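Local coordinates for putative type VI secretion protein (Escherichia coli, PDB 6SKI) that probably forms the tip of the type VI secretion needle as a VgrG spike protein and carries effectors into target cells, at residues T794-T799 with G814-V819. Numbering follows the deposited sequence.
Sequences TPYRLT and GKTAPV
Y796 lays one face of its ring on the methyl group of T816. T816 CG2 is 3.4 Å from the Y796 ring centroid and only 14° off the ring normal, a CH-pi contact over the middle of the face. With chi1 at -50°, T816 sends its methyl to the ring and leaves OG1 for the carbonyl of F781, a weak hydrogen bond. The phenol oxygen goes further and meets the loop backbone. A817 N donates to Y796 OH at 3.0 Å. The bond is bent, with an N-H...O angle of 137°. It ties the ring to the peptide just after the methyl that covers its face. L798 CD2 comes within 3.5 Å of T816 CG2. This is the tight part of the contact, and Y796, L798 and T816 are all buried.

The host strand, 795-799, is the middle one of a small antiparallel sheet, between 805-809 and 828-831. The loop 814-819 runs over one face of that sheet, in nearly the same direction as the strand, without forming backbone hydrogen bonds to it. Y796 and L798, two positions apart, both point toward the loop, while R797 points away and forms a salt bridge with D228 of the other protein chain. Y796 also packs on V829 and F831 of the neighbouring strand 828-831. This small beta domain near the C-terminal end of VgrG, probably transthyretin-like, presents R797 and P818 to the other chain.

The looser side holds the partly exposed V819 and A817. The two methyls of L798 divide the work only in part, for CD2 also comes near V819. L798 CD1 meets V819 CG2 tip to tip at 3.7 Å. V819 also touches L806. Next to it P818 is exposed and turns from the strand, packing on W22 of the other chain.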
# COMPACT_ATOMS: atom_id res chain seq x y z
N THR B 794 31.68 -26.49 -8.88
CA THR B 794 30.28 -26.85 -8.74
C THR B 794 29.77 -26.48 -7.35
O THR B 794 30.47 -26.70 -6.35
CB THR B 794 30.09 -28.34 -8.98
OG1 THR B 794 30.63 -28.69 -10.26
CG2 THR B 794 28.62 -28.71 -8.94
N PRO B 795 28.58 -25.89 -7.24
CA PRO B 795 27.96 -25.73 -5.93
C PRO B 795 27.50 -27.07 -5.37
O PRO B 795 27.20 -28.01 -6.11
CB PRO B 795 26.76 -24.81 -6.21
CG PRO B 795 27.12 -24.12 -7.48
CD PRO B 795 27.84 -25.16 -8.28
N TYR B 796 27.45 -27.15 -4.04
CA TYR B 796 27.02 -28.37 -3.38
C TYR B 796 26.24 -28.03 -2.12
O TYR B 796 26.32 -26.92 -1.59
CB TYR B 796 28.20 -29.30 -3.05
CG TYR B 796 29.21 -28.73 -2.07
CD1 TYR B 796 30.47 -28.35 -2.50
CD2 TYR B 796 28.91 -28.60 -0.72
CE1 TYR B 796 31.39 -27.84 -1.62
CE2 TYR B 796 29.83 -28.08 0.16
CZ TYR B 796 31.07 -27.70 -0.30
OH TYR B 796 31.99 -27.19 0.58
N ARG B 797 25.47 -29.02 -1.65
CA ARG B 797 24.79 -28.96 -0.36
C ARG B 797 24.89 -30.33 0.27
O ARG B 797 24.22 -31.27 -0.18
CB ARG B 797 23.33 -28.54 -0.51
CG ARG B 797 22.73 -27.95 0.75
CD ARG B 797 21.58 -27.02 0.43
NE ARG B 797 20.77 -27.54 -0.66
CZ ARG B 797 20.46 -26.85 -1.75
NH1 ARG B 797 20.90 -25.61 -1.90
NH2 ARG B 797 19.71 -27.40 -2.70
N LEU B 798 25.72 -30.47 1.30
CA LEU B 798 25.87 -31.74 2.01
C LEU B 798 25.01 -31.69 3.27
O LEU B 798 25.12 -30.76 4.07
CB LEU B 798 27.34 -32.02 2.33
CG LEU B 798 28.06 -31.40 3.53
CD1 LEU B 798 27.88 -32.25 4.79
CD2 LEU B 798 29.53 -31.19 3.23
N THR B 799 24.13 -32.68 3.42
CA THR B 799 23.23 -32.77 4.55
C THR B 799 23.52 -34.06 5.32
O THR B 799 23.70 -35.12 4.71
CB THR B 799 21.76 -32.75 4.10
OG1 THR B 799 21.47 -33.95 3.38
CG2 THR B 799 21.51 -31.56 3.20
N GLY B 814 37.51 -30.67 -7.39
CA GLY B 814 36.13 -31.06 -7.21
C GLY B 814 35.85 -31.70 -5.87
O GLY B 814 35.12 -32.69 -5.79
N LYS B 815 36.41 -31.13 -4.80
CA LYS B 815 36.30 -31.71 -3.47
C LYS B 815 35.42 -30.83 -2.59
O LYS B 815 35.57 -29.61 -2.57
CB LYS B 815 37.68 -31.89 -2.82
CG LYS B 815 38.63 -32.77 -3.61
CD LYS B 815 39.96 -32.96 -2.90
CE LYS B 815 39.88 -32.57 -1.42
NZ LYS B 815 40.98 -33.17 -0.63
N THR B 816 34.51 -31.48 -1.87
CA THR B 816 33.62 -30.81 -0.93
C THR B 816 34.43 -30.30 0.26
O THR B 816 35.62 -30.60 0.42
CB THR B 816 32.52 -31.78 -0.51
OG1 THR B 816 31.95 -32.37 -1.68
CG2 THR B 816 31.41 -31.09 0.23
N ALA B 817 33.80 -29.48 1.10
CA ALA B 817 34.45 -29.13 2.36
C ALA B 817 34.34 -30.30 3.34
O ALA B 817 33.35 -31.03 3.32
CB ALA B 817 33.83 -27.88 2.97
N PRO B 818 35.35 -30.51 4.18
CA PRO B 818 35.32 -31.67 5.09
C PRO B 818 34.15 -31.60 6.06
O PRO B 818 33.75 -30.52 6.50
CB PRO B 818 36.67 -31.58 5.82
CG PRO B 818 37.51 -30.67 4.96
CD PRO B 818 36.55 -29.69 4.39
N VAL B 819 33.60 -32.76 6.37
CA VAL B 819 32.51 -32.86 7.33
C VAL B 819 32.69 -34.09 8.22
O VAL B 819 32.70 -33.98 9.45
CB VAL B 819 31.15 -32.90 6.62
CG1 VAL B 819 31.11 -34.04 5.62
CG2 VAL B 819 30.04 -33.04 7.64